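Dye type peroxidase A (Streptomyces lividans 1326, PDB 6GZW) is a haem peroxidase of the dye-decolourising family, which probably uses hydrogen peroxide to oxidise dyes and related substrates. Local coordinates at residues 24-29 against 301-306; 127-132 against 321-326. One frame throughout, in Å; residues are numbered along the deposited sequence.

How the interactions relate
From the N terminus, the chain first passes 24-29, the loop leading into strand 29-37, and then 127-132, on the strand paired with it in the N-terminal half. Some 170 residues later come 301-306 and 321-326, on neighbouring strands of the C-terminal half. Interaction 1 closes the loop from 24-29 to 301-306 and interaction 2 the one from 127-132 to 321-326, so the two closures cross. Both tie the N-terminal half to the C-terminal one, and probable backbone hydrogen bonds connect them: R29 N to A132 O and F304 O to L321 N. Each also touches the haem, through R301 and F322.

Interaction 1 of 2, residues 24-29 against 301-306; sequences TPMQAR and RRPFSY. With HEM (protoporphyrin IX containing Fe), chain C.
R302 reaches into the loop 24-29 and is gripped there by three hydrogen bonds to oxygens. NE donates to T24 O at 2.8 Å, almost straight (172°) and within the guanidinium plane. NH2 serves two acceptors, P25 O at 3.1 Å and Q27 OE1 at 2.9 Å, and stands above both carbonyl planes; the Q27 amide is turned 75° from the guanidinium. A water seals the corner, donating to Q27 OE1 and accepting from R302 NH1. With CG anti to the backbone N (chi1 -170°) and an extended chain beyond it, R302 spends its full length on the crossing, a task suited to arginine, whose N-H groups fan out in one plane. Q27 fits because its amide works at both ends, NE2 donating to S81 O and T83 OG1.

These bonds join the two halves of the Dyp-type fold, a pair of related alpha-beta units: the loop enters strand 29-37 of the first, and 301-306 belongs to 300-310, outermost in the sheet within this chain.

The F304 ring packs against the loop's backbone, with F304 CE2 3.6 Å from both Q27 O and R29 O, which approach it obliquely. N163 ND2 bonds to Q27 O and P303 O alike.

Haem contacts fall to R301. Its guanidinium lies face-on over HEM C4D, while NH1 and NH2 each donate to propionate O2A at 2.8 Å. NH1 also bonds to the iron-bound water, 3.0 Å away, and forms a salt bridge with D183, consistent with the distal Asp-Arg pair of this family.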
ATOM      1  N   THR A  24      18.202  -3.842  -8.799  1.00 14.32           N
ATOM      2  CA  THR A  24      16.950  -4.505  -9.047  1.00 15.16           C
ATOM      3  C   THR A  24      15.906  -3.524  -9.588  1.00 15.04           C
ATOM      4  O   THR A  24      15.854  -2.391  -9.112  1.00 14.72           O
ATOM      5  CB  THR A  24      16.395  -5.048  -7.722  1.00 15.46           C
ATOM      6  OG1 THR A  24      17.422  -5.761  -7.058  1.00 15.55           O
ATOM      7  CG2 THR A  24      15.200  -5.954  -7.947  1.00 16.55           C
ATOM      8  N   PRO A  25      15.062  -3.972 -10.532  1.00 14.36           N
ATOM      9  CA  PRO A  25      13.989  -3.115 -10.986  1.00 14.53           C
ATOM     10  C   PRO A  25      13.093  -2.685  -9.851  1.00 14.96           C
ATOM     11  O   PRO A  25      12.995  -3.363  -8.815  1.00 13.56           O
ATOM     12  CB  PRO A  25      13.210  -3.997 -11.942  1.00 14.86           C
ATOM     13  CG  PRO A  25      14.216  -4.949 -12.469  1.00 15.88           C
ATOM     14  CD  PRO A  25      15.047  -5.253 -11.261  1.00 15.13           C
ATOM     15  N   MET A  26      12.396  -1.584 -10.088  0.50 14.53           N
ATOM     16  CA  MET A  26      11.377  -1.076  -9.195  0.50 14.62           C
ATOM     17  C   MET A  26      10.318  -2.113  -8.865  0.50 13.63           C
ATOM     18  O   MET A  26       9.924  -2.903  -9.726  0.50 13.55           O
ATOM     19  CB  MET A  26      10.716   0.117  -9.860  0.50 15.94           C
ATOM     20  CG  MET A  26      11.684   1.277 -10.050  0.50 16.95           C
ATOM     21  SD  MET A  26      11.705   2.460  -8.679  0.50 18.33           S
ATOM     22  CE  MET A  26      12.381   1.576  -7.352  0.50 17.80           C
ATOM     23  N   GLN A  27       9.866  -2.099  -7.613  1.00 13.06           N
ATOM     24  CA  GLN A  27       8.819  -3.019  -7.143  1.00 12.01           C
ATOM     25  C   GLN A  27       7.580  -2.238  -6.725  1.00 11.66           C
ATOM     26  O   GLN A  27       7.689  -1.088  -6.276  1.00 11.68           O
ATOM     27  CB  GLN A  27       9.356  -3.788  -5.943  1.00 11.58           C
ATOM     28  CG  GLN A  27      10.522  -4.742  -6.260  1.00 11.35           C
ATOM     29  CD  GLN A  27      11.500  -4.814  -5.139  1.00 11.36           C
ATOM     30  OE1 GLN A  27      11.796  -3.795  -4.492  1.00 11.64           O
ATOM     31  NE2 GLN A  27      12.051  -6.014  -4.901  1.00 11.29           N
ATOM     32  N   ALA A  28       6.422  -2.885  -6.822  1.00 10.45           N
ATOM     33  CA  ALA A  28       5.137  -2.242  -6.549  1.00 10.94           C
ATOM     34  C   ALA A  28       4.910  -1.927  -5.066  1.00 11.05           C
ATOM     35  O   ALA A  28       4.155  -1.018  -4.756  1.00 10.29           O
ATOM     36  CB  ALA A  28       4.000  -3.085  -7.055  1.00 10.88           C
ATOM     37  N   ARG A  29       5.547  -2.675  -4.167  1.00 10.85           N
ATOM     38  CA  ARG A  29       5.315  -2.548  -2.741  1.00 11.17           C
ATOM     39  C   ARG A  29       6.637  -2.486  -2.010  1.00 10.80           C
ATOM     40  O   ARG A  29       7.516  -3.277  -2.303  1.00 10.83           O
ATOM     41  CB  ARG A  29       4.502  -3.745  -2.261  1.00 11.78           C
ATOM     42  CG  ARG A  29       4.148  -3.733  -0.798  1.00 12.31           C
ATOM     43  CD  ARG A  29       3.541  -2.419  -0.387  1.00 13.88           C
ATOM     44  NE  ARG A  29       2.687  -2.589   0.761  1.00 15.10           N
ATOM     45  CZ  ARG A  29       2.107  -1.610   1.418  1.00 16.35           C
ATOM     46  NH1 ARG A  29       2.283  -0.341   1.056  1.00 15.98           N
ATOM     47  NH2 ARG A  29       1.336  -1.899   2.445  1.00 15.88           N
ATOM     48  N   ARG A 301      18.926   6.269  -8.087  1.00 12.09           N
ATOM     49  CA  ARG A 301      17.673   6.584  -7.393  1.00 11.63           C
ATOM     50  C   ARG A 301      16.717   5.412  -7.584  1.00 11.42           C
ATOM     51  O   ARG A 301      16.531   4.938  -8.691  1.00 11.53           O
ATOM     52  CB  ARG A 301      17.072   7.869  -7.966  1.00 11.78           C
ATOM     53  CG  ARG A 301      17.902   9.099  -7.620  1.00 12.41           C
ATOM     54  CD  ARG A 301      17.418  10.352  -8.325  1.00 12.73           C
ATOM     55  NE  ARG A 301      17.592  10.181  -9.766  1.00 13.18           N
ATOM     56  CZ  ARG A 301      16.654  10.294 -10.704  1.00 14.53           C
ATOM     57  NH1 ARG A 301      15.379  10.597 -10.428  1.00 15.05           N
ATOM     58  NH2 ARG A 301      17.015  10.117 -11.974  1.00 15.68           N
ATOM     59  N   ARG A 302      16.119   4.938  -6.493  1.00 10.92           N
ATOM     60  CA  ARG A 302      15.279   3.757  -6.548  1.00 10.29           C
ATOM     61  C   ARG A 302      14.234   3.882  -5.427  1.00  9.98           C
ATOM     62  O   ARG A 302      14.323   3.217  -4.394  1.00  9.33           O
ATOM     63  CB  ARG A 302      16.137   2.492  -6.399  1.00 10.45           C
ATOM     64  CG  ARG A 302      15.447   1.188  -6.664  1.00 11.10           C
ATOM     65  CD  ARG A 302      16.346  -0.028  -6.463  1.00 11.13           C
ATOM     66  NE  ARG A 302      15.547  -1.222  -6.621  1.00 12.01           N
ATOM     67  CZ  ARG A 302      14.784  -1.761  -5.679  1.00 12.39           C
ATOM     68  NH1 ARG A 302      14.709  -1.234  -4.456  1.00 12.53           N
ATOM     69  NH2 ARG A 302      14.088  -2.851  -5.975  1.00 13.06           N
ATOM     70  N   PRO A 303      13.226   4.752  -5.650  1.00  9.69           N
ATOM     71  CA  PRO A 303      12.282   5.179  -4.614  1.00  9.33           C
ATOM     72  C   PRO A 303      11.035   4.327  -4.510  1.00  9.68           C
ATOM     73  O   PRO A 303      10.792   3.463  -5.358  1.00  9.92           O
ATOM     74  CB  PRO A 303      11.876   6.585  -5.120  1.00  9.78           C
ATOM     75  CG  PRO A 303      11.834   6.399  -6.607  1.00  9.74           C
ATOM     76  CD  PRO A 303      13.056   5.560  -6.885  1.00  9.68           C
ATOM     77  N   PHE A 304      10.250   4.643  -3.505  1.00  9.88           N
ATOM     78  CA  PHE A 304       8.850   4.294  -3.451  1.00 10.05           C
ATOM     79  C   PHE A 304       8.052   5.561  -3.175  1.00 10.27           C
ATOM     80  O   PHE A 304       8.535   6.465  -2.482  1.00 11.36           O
ATOM     81  CB  PHE A 304       8.580   3.298  -2.321  1.00 10.23           C
ATOM     82  CG  PHE A 304       9.319   1.994  -2.454  1.00 10.39           C
ATOM     83  CD1 PHE A 304      10.591   1.863  -1.938  1.00 10.31           C
ATOM     84  CD2 PHE A 304       8.733   0.897  -3.067  1.00 10.49           C
ATOM     85  CE1 PHE A 304      11.278   0.674  -2.048  1.00 10.91           C
ATOM     86  CE2 PHE A 304       9.408  -0.317  -3.152  1.00 10.77           C
ATOM     87  CZ  PHE A 304      10.694  -0.407  -2.659  1.00 10.96           C
ATOM     88  N   SER A 305       6.816   5.610  -3.662  1.00  9.70           N
ATOM     89  CA  SER A 305       5.912   6.700  -3.286  1.00  9.47           C
ATOM     90  C   SER A 305       5.194   6.300  -1.973  1.00  9.55           C
ATOM     91  O   SER A 305       5.206   5.124  -1.594  1.00  8.73           O
ATOM     92  CB  SER A 305       4.911   6.999  -4.412  1.00  9.33           C
ATOM     93  OG  SER A 305       5.590   7.523  -5.551  1.00  9.65           O
ATOM     94  N   TYR A 306       4.699   7.288  -1.224  1.00  8.93           N
ATOM     95  CA  TYR A 306       3.939   7.019   0.004  1.00  9.41           C
ATOM     96  C   TYR A 306       2.731   7.897   0.130  1.00  9.12           C
ATOM     97  O   TYR A 306       2.658   9.017  -0.420  1.00  9.29           O
ATOM     98  CB  TYR A 306       4.822   7.098   1.261  1.00  9.38           C
ATOM     99  CG  TYR A 306       5.223   8.506   1.726  1.00  9.31           C
ATOM    100  CD1 TYR A 306       4.449   9.227   2.633  1.00  9.83           C
ATOM    101  CD2 TYR A 306       6.389   9.104   1.274  1.00  9.51           C
ATOM    102  CE1 TYR A 306       4.812  10.502   3.068  1.00  9.55           C
ATOM    103  CE2 TYR A 306       6.764  10.386   1.716  1.00  9.54           C
ATOM    104  CZ  TYR A 306       6.004  11.063   2.624  1.00  9.33           C
ATOM    105  OH  TYR A 306       6.387  12.319   3.063  1.00 10.59           O
TER
HETATM  106  CHA HEM C 501      15.849  13.827 -11.699  1.00 10.16           C
HETATM  107  CHB HEM C 501      11.727  14.571  -9.272  1.00 10.00           C
HETATM  108  CHC HEM C 501      14.275  14.784  -5.142  1.00 10.15           C
HETATM  109  CHD HEM C 501      18.361  14.039  -7.570  1.00 10.57           C
HETATM  110  C1A HEM C 501      14.523  14.010 -11.404  1.00 10.27           C
HETATM  111  C2A HEM C 501      13.482  14.081 -12.376  1.00 10.63           C
HETATM  112  C3A HEM C 501      12.335  14.293 -11.683  1.00 10.79           C
HETATM  113  C4A HEM C 501      12.662  14.361 -10.289  1.00 10.25           C
HETATM  114  CMA HEM C 501      10.932  14.412 -12.230  1.00 11.03           C
HETATM  115  CAA HEM C 501      13.617  13.962 -13.889  1.00 11.27           C
HETATM  116  CBA HEM C 501      13.500  12.568 -14.487  1.00 11.81           C
HETATM  117  CGA HEM C 501      14.663  11.712 -14.116  1.00 12.79           C
HETATM  118  O1A HEM C 501      15.758  11.750 -14.739  1.00 12.80           O
HETATM  119  O2A HEM C 501      14.567  10.930 -13.127  1.00 12.77           O
HETATM  120  C1B HEM C 501      12.071  14.670  -7.911  1.00 10.07           C
HETATM  121  C2B HEM C 501      11.126  14.823  -6.855  1.00  9.79           C
HETATM  122  C3B HEM C 501      11.806  14.893  -5.680  1.00  9.85           C
HETATM  123  C4B HEM C 501      13.247  14.759  -6.053  1.00 10.15           C
HETATM  124  CMB HEM C 501       9.642  14.940  -7.025  1.00  9.86           C
HETATM  125  CAB HEM C 501      11.299  14.963  -4.293  1.00  9.86           C
HETATM  126  CBB HEM C 501      10.116  14.514  -3.910  1.00  9.80           C
HETATM  127  C1C HEM C 501      15.615  14.651  -5.431  1.00 10.56           C
HETATM  128  C2C HEM C 501      16.656  14.682  -4.468  1.00 10.98           C
HETATM  129  C3C HEM C 501      17.833  14.486  -5.170  1.00 11.29           C
HETATM  130  C4C HEM C 501      17.480  14.299  -6.555  1.00 10.58           C
HETATM  131  CMC HEM C 501      16.537  14.919  -2.994  1.00 11.26           C
HETATM  132  CAC HEM C 501      19.237  14.487  -4.694  1.00 10.81           C
HETATM  133  CBC HEM C 501      19.726  15.070  -3.589  1.00 11.13           C
HETATM  134  C1D HEM C 501      17.937  13.863  -8.894  1.00 10.03           C
HETATM  135  C2D HEM C 501      18.921  13.517  -9.936  1.00 10.20           C
HETATM  136  C3D HEM C 501      18.233  13.458 -11.092  1.00 10.17           C
HETATM  137  C4D HEM C 501      16.822  13.772 -10.727  1.00 10.06           C
HETATM  138  CMD HEM C 501      20.409  13.240  -9.744  1.00  9.84           C
HETATM  139  CAD HEM C 501      18.819  13.139 -12.459  1.00 10.17           C
HETATM  140  CBD HEM C 501      19.428  14.373 -13.132  1.00 10.24           C
HETATM  141  CGD HEM C 501      20.055  14.002 -14.440  1.00 10.87           C
HETATM  142  O1D HEM C 501      19.406  14.120 -15.517  1.00 11.87           O
HETATM  143  O2D HEM C 501      21.219  13.552 -14.443  1.00 10.60           O
HETATM  144  NA  HEM C 501      14.028  14.282 -10.138  1.00 10.72           N
HETATM  145  NB  HEM C 501      13.302  14.665  -7.386  1.00 10.02           N
HETATM  146  NC  HEM C 501      16.120  14.483  -6.677  1.00 10.65           N
HETATM  147  ND  HEM C 501      16.718  14.099  -9.412  1.00 10.32           N
HETATM  148 FE   HEM C 501      15.072  14.402  -8.443  1.00 10.78          FE
HETATM  149  O   HOH W   1      13.491  -2.955  -2.494  1.00 11.40           O
HETATM  150  O   HOH W   2      14.854  12.458  -8.122  1.00 14.68           O

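Interaction 2 of 2, residues 127-132 against 321-326; sequences WVQIGA and LFVCWQ. With HEM (protoporphyrin IX containing Fe), chain C.
W127 and W325 meet by the outer carbons of their indoles, deep inside the protein. The strands bearing them, 127-132 and 321-326, belong to different halves of the Dyp-type fold. They run at 109° to each other with axes 11.8 Å apart, too far for backbone pairing, and large side chains span the interior between them.

W127 can be followed outward. Its CB points toward strand 321-326, and CG lies anti to the backbone N (chi1 178°), which carries the long indole inward. The ring is flanked on one face by Q129 N and stacks with F358. At its far end CZ3 comes 3.9 Å from W325 CH2, which sits at the edge of the W127 ring near its plane. W127 CH2 lies 4.0 Å from W325 CZ2 and touches V323 CG1 more loosely, at 4.5 Å. Tryptophan suits both places, since no other side chain extends so large an apolar surface. The Q129 amide fills the adjoining space against V323 and the edge of W325, and the small branched V323 fits between the larger groups.

On the other side of strand 321-326, F322 turns to the haem. CZ lies 3.3 Å from HEM C3C and CE1 3.4 Å from HEM C2C, and the methyl CMC stands over the ring centre; the iron-bound water lies in the ring plane at its edge. With an alanine in place of F322, this pyrrole edge would probably lose its flat cover and a gap would open beside that water.

No hydrogen bond crosses between the strands, so the contact relies on dispersion and on burial of apolar surface, and it depends on the fit of the side chains and not on direction-specific bonds.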
ATOM      1  N   TRP A 127      19.159  -0.852   9.235  1.00 12.91           N
ATOM      2  CA  TRP A 127      18.091  -0.568   8.260  1.00 12.15           C
ATOM      3  C   TRP A 127      17.821  -1.795   7.426  1.00 12.12           C
ATOM      4  O   TRP A 127      18.741  -2.503   7.045  1.00 11.94           O
ATOM      5  CB  TRP A 127      18.561   0.579   7.381  1.00 12.11           C
ATOM      6  CG  TRP A 127      17.656   1.017   6.265  1.00 11.99           C
ATOM      7  CD1 TRP A 127      16.495   1.765   6.356  1.00 12.19           C
ATOM      8  CD2 TRP A 127      17.864   0.764   4.873  1.00 12.43           C
ATOM      9  NE1 TRP A 127      16.005   1.998   5.100  1.00 12.45           N
ATOM     10  CE2 TRP A 127      16.819   1.403   4.171  1.00 12.16           C
ATOM     11  CE3 TRP A 127      18.859   0.086   4.143  1.00 12.36           C
ATOM     12  CZ2 TRP A 127      16.727   1.371   2.762  1.00 12.91           C
ATOM     13  CZ3 TRP A 127      18.760   0.034   2.737  1.00 12.58           C
ATOM     14  CH2 TRP A 127      17.716   0.692   2.062  1.00 12.09           C
ATOM     15  N   VAL A 128      16.536  -2.073   7.156  1.00 11.70           N
ATOM     16  CA  VAL A 128      16.169  -3.108   6.208  1.00 11.25           C
ATOM     17  C   VAL A 128      15.204  -2.536   5.191  1.00 12.16           C
ATOM     18  O   VAL A 128      14.251  -1.823   5.570  1.00 10.83           O
ATOM     19  CB  VAL A 128      15.493  -4.320   6.904  1.00 11.64           C
ATOM     20  CG1 VAL A 128      15.305  -5.447   5.896  1.00 11.98           C
ATOM     21  CG2 VAL A 128      16.322  -4.768   8.093  1.00 11.78           C
ATOM     22  N   GLN A 129      15.452  -2.850   3.913  1.00 11.69           N
ATOM     23  CA  GLN A 129      14.549  -2.500   2.819  1.00 11.75           C
ATOM     24  C   GLN A 129      13.917  -3.761   2.272  1.00 11.34           C
ATOM     25  O   GLN A 129      14.602  -4.688   1.829  1.00 11.32           O
ATOM     26  CB  GLN A 129      15.318  -1.783   1.706  1.00 11.78           C
ATOM     27  CG  GLN A 129      14.504  -1.475   0.442  1.00 12.01           C
ATOM     28  CD  GLN A 129      15.380  -0.910  -0.648  1.00 12.92           C
ATOM     29  OE1 GLN A 129      16.250  -1.616  -1.193  1.00 12.87           O
ATOM     30  NE2 GLN A 129      15.181   0.351  -0.967  1.00 11.97           N
ATOM     31  N   ILE A 130      12.584  -3.790   2.278  1.00 10.62           N
ATOM     32  CA  ILE A 130      11.843  -4.900   1.726  1.00 11.29           C
ATOM     33  C   ILE A 130      11.005  -4.388   0.561  1.00 10.67           C
ATOM     34  O   ILE A 130      10.328  -3.370   0.697  1.00 10.96           O
ATOM     35  CB  ILE A 130      10.936  -5.512   2.798  1.00 11.75           C
ATOM     36  CG1 ILE A 130      11.847  -6.137   3.855  1.00 12.61           C
ATOM     37  CG2 ILE A 130       9.981  -6.552   2.191  1.00 11.79           C
ATOM     38  CD1 ILE A 130      11.165  -6.426   5.129  1.00 13.40           C
ATOM     39  N   GLY A 131      11.054  -5.090  -0.563  1.00  9.48           N
ATOM     40  CA  GLY A 131      10.206  -4.816  -1.707  1.00 10.11           C
ATOM     41  C   GLY A 131       9.774  -6.044  -2.468  1.00 10.32           C
ATOM     42  O   GLY A 131      10.479  -7.057  -2.475  1.00 10.64           O
ATOM     43  N   ALA A 132       8.578  -5.978  -3.047  1.00 10.22           N
ATOM     44  CA  ALA A 132       8.037  -7.027  -3.879  1.00  9.93           C
ATOM     45  C   ALA A 132       6.890  -6.491  -4.690  1.00 10.55           C
ATOM     46  O   ALA A 132       6.372  -5.400  -4.406  1.00 10.49           O
ATOM     47  CB  ALA A 132       7.565  -8.218  -3.017  1.00  9.85           C
ATOM     48  N   LEU A 321       9.419   8.306  -0.794  1.00  9.63           N
ATOM     49  CA  LEU A 321      10.513   7.727  -0.022  1.00  9.96           C
ATOM     50  C   LEU A 321      11.672   7.679  -0.983  1.00  9.96           C
ATOM     51  O   LEU A 321      11.793   6.766  -1.822  1.00 10.09           O
ATOM     52  CB  LEU A 321      10.199   6.348   0.531  1.00  9.75           C
ATOM     53  CG  LEU A 321       8.904   6.225   1.346  1.00  9.81           C
ATOM     54  CD1 LEU A 321       8.678   4.790   1.776  1.00  9.99           C
ATOM     55  CD2 LEU A 321       8.922   7.147   2.560  1.00 10.07           C
ATOM     56  N   PHE A 322      12.455   8.749  -0.943  1.00 10.41           N
ATOM     57  CA  PHE A 322      13.621   8.913  -1.795  1.00 10.92           C
ATOM     58  C   PHE A 322      14.698   7.991  -1.229  1.00 10.70           C
ATOM     59  O   PHE A 322      15.013   8.064  -0.061  1.00 11.33           O
ATOM     60  CB  PHE A 322      14.042  10.380  -1.758  1.00 11.21           C
ATOM     61  CG  PHE A 322      15.211  10.710  -2.641  1.00 11.58           C
ATOM     62  CD1 PHE A 322      15.021  11.027  -3.983  1.00 11.53           C
ATOM     63  CD2 PHE A 322      16.493  10.700  -2.141  1.00 12.39           C
ATOM     64  CE1 PHE A 322      16.093  11.354  -4.819  1.00 12.02           C
ATOM     65  CE2 PHE A 322      17.569  11.020  -2.959  1.00 12.04           C
ATOM     66  CZ  PHE A 322      17.359  11.347  -4.303  1.00 12.14           C
ATOM     67  N   VAL A 323      15.226   7.114  -2.073  1.00 10.78           N
ATOM     68  CA  VAL A 323      16.249   6.140  -1.684  1.00 10.87           C
ATOM     69  C   VAL A 323      17.325   6.169  -2.743  1.00 11.06           C
ATOM     70  O   VAL A 323      17.091   5.772  -3.884  1.00 12.47           O
ATOM     71  CB  VAL A 323      15.668   4.721  -1.586  1.00 10.59           C
ATOM     72  CG1 VAL A 323      16.721   3.769  -1.044  1.00 10.93           C
ATOM     73  CG2 VAL A 323      14.460   4.709  -0.678  1.00 10.41           C
ATOM     74  N   CYS A 324      18.501   6.683  -2.402  1.00 11.17           N
ATOM     75  CA  CYS A 324      19.579   6.796  -3.388  1.00 11.08           C
ATOM     76  C   CYS A 324      20.805   6.047  -2.916  1.00 11.34           C
ATOM     77  O   CYS A 324      21.040   5.893  -1.707  1.00 12.04           O
ATOM     78  CB  CYS A 324      19.962   8.256  -3.718  1.00 11.26           C
ATOM     79  SG  CYS A 324      20.629   9.201  -2.332  1.00 12.31           S
ATOM     80  N   TRP A 325      21.591   5.644  -3.913  1.00 12.18           N
ATOM     81  CA  TRP A 325      22.700   4.724  -3.754  1.00 12.18           C
ATOM     82  C   TRP A 325      23.948   5.358  -4.397  1.00 12.73           C
ATOM     83  O   TRP A 325      23.865   5.852  -5.511  1.00 12.75           O
ATOM     84  CB  TRP A 325      22.339   3.413  -4.453  1.00 12.15           C
ATOM     85  CG  TRP A 325      21.162   2.694  -3.840  1.00 12.01           C
ATOM     86  CD1 TRP A 325      19.845   2.726  -4.233  1.00 12.35           C
ATOM     87  CD2 TRP A 325      21.233   1.804  -2.738  1.00 11.53           C
ATOM     88  NE1 TRP A 325      19.092   1.911  -3.411  1.00 11.09           N
ATOM     89  CE2 TRP A 325      19.931   1.328  -2.490  1.00 11.65           C
ATOM     90  CE3 TRP A 325      22.280   1.374  -1.913  1.00 11.59           C
ATOM     91  CZ2 TRP A 325      19.659   0.444  -1.455  1.00 11.87           C
ATOM     92  CZ3 TRP A 325      22.006   0.473  -0.896  1.00 11.74           C
ATOM     93  CH2 TRP A 325      20.702   0.048  -0.664  1.00 11.67           C
ATOM     94  N   GLN A 326      25.073   5.338  -3.677  1.00 12.92           N
ATOM     95  CA  GLN A 326      26.338   5.874  -4.173  1.00 13.52           C
ATOM     96  C   GLN A 326      27.516   5.225  -3.451  1.00 14.26           C
ATOM     97  O   GLN A 326      27.360   4.716  -2.336  1.00 13.48           O
ATOM     98  CB  GLN A 326      26.383   7.389  -3.951  1.00 13.43           C
ATOM     99  CG  GLN A 326      26.114   7.825  -2.526  1.00 13.13           C
ATOM    100  CD  GLN A 326      24.712   8.369  -2.308  1.00 13.66           C
ATOM    101  OE1 GLN A 326      24.395   9.489  -2.747  1.00 13.80           O
ATOM    102  NE2 GLN A 326      23.877   7.606  -1.621  1.00 13.46           N
TER
HETATM  103  CHA HEM C 501      15.849  13.827 -11.699  1.00 10.16           C
HETATM  104  CHB HEM C 501      11.727  14.571  -9.272  1.00 10.00           C
HETATM  105  CHC HEM C 501      14.275  14.784  -5.142  1.00 10.15           C
HETATM  106  CHD HEM C 501      18.361  14.039  -7.570  1.00 10.57           C
HETATM  107  C1A HEM C 501      14.523  14.010 -11.404  1.00 10.27           C
HETATM  108  C2A HEM C 501      13.482  14.081 -12.376  1.00 10.63           C
HETATM  109  C3A HEM C 501      12.335  14.293 -11.683  1.00 10.79           C
HETATM  110  C4A HEM C 501      12.662  14.361 -10.289  1.00 10.25           C
HETATM  111  CMA HEM C 501      10.932  14.412 -12.230  1.00 11.03           C
HETATM  112  CAA HEM C 501      13.617  13.962 -13.889  1.00 11.27           C
HETATM  113  CBA HEM C 501      13.500  12.568 -14.487  1.00 11.81           C
HETATM  114  CGA HEM C 501      14.663  11.712 -14.116  1.00 12.79           C
HETATM  115  O1A HEM C 501      15.758  11.750 -14.739  1.00 12.80           O
HETATM  116  O2A HEM C 501      14.567  10.930 -13.127  1.00 12.77           O
HETATM  117  C1B HEM C 501      12.071  14.670  -7.911  1.00 10.07           C
HETATM  118  C2B HEM C 501      11.126  14.823  -6.855  1.00  9.79           C
HETATM  119  C3B HEM C 501      11.806  14.893  -5.680  1.00  9.85           C
HETATM  120  C4B HEM C 501      13.247  14.759  -6.053  1.00 10.15           C
HETATM  121  CMB HEM C 501       9.642  14.940  -7.025  1.00  9.86           C
HETATM  122  CAB HEM C 501      11.299  14.963  -4.293  1.00  9.86           C
HETATM  123  CBB HEM C 501      10.116  14.514  -3.910  1.00  9.80           C
HETATM  124  C1C HEM C 501      15.615  14.651  -5.431  1.00 10.56           C
HETATM  125  C2C HEM C 501      16.656  14.682  -4.468  1.00 10.98           C
HETATM  126  C3C HEM C 501      17.833  14.486  -5.170  1.00 11.29           C
HETATM  127  C4C HEM C 501      17.480  14.299  -6.555  1.00 10.58           C
HETATM  128  CMC HEM C 501      16.537  14.919  -2.994  1.00 11.26           C
HETATM  129  CAC HEM C 501      19.237  14.487  -4.694  1.00 10.81           C
HETATM  130  CBC HEM C 501      19.726  15.070  -3.589  1.00 11.13           C
HETATM  131  C1D HEM C 501      17.937  13.863  -8.894  1.00 10.03           C
HETATM  132  C2D HEM C 501      18.921  13.517  -9.936  1.00 10.20           C
HETATM  133  C3D HEM C 501      18.233  13.458 -11.092  1.00 10.17           C
HETATM  134  C4D HEM C 501      16.822  13.772 -10.727  1.00 10.06           C
HETATM  135  CMD HEM C 501      20.409  13.240  -9.744  1.00  9.84           C
HETATM  136  CAD HEM C 501      18.819  13.139 -12.459  1.00 10.17           C
HETATM  137  CBD HEM C 501      19.428  14.373 -13.132  1.00 10.24           C
HETATM  138  CGD HEM C 501      20.055  14.002 -14.440  1.00 10.87           C
HETATM  139  O1D HEM C 501      19.406  14.120 -15.517  1.00 11.87           O
HETATM  140  O2D HEM C 501      21.219  13.552 -14.443  1.00 10.60           O
HETATM  141  NA  HEM C 501      14.028  14.282 -10.138  1.00 10.72           N
HETATM  142  NB  HEM C 501      13.302  14.665  -7.386  1.00 10.02           N
HETATM  143  NC  HEM C 501      16.120  14.483  -6.677  1.00 10.65           N
HETATM  144  ND  HEM C 501      16.718  14.099  -9.412  1.00 10.32           N
HETATM  145 FE   HEM C 501      15.072  14.402  -8.443  1.00 10.78          FE
HETATM  146  O   HOH W   2      14.854  12.458  -8.122  1.00 14.68           O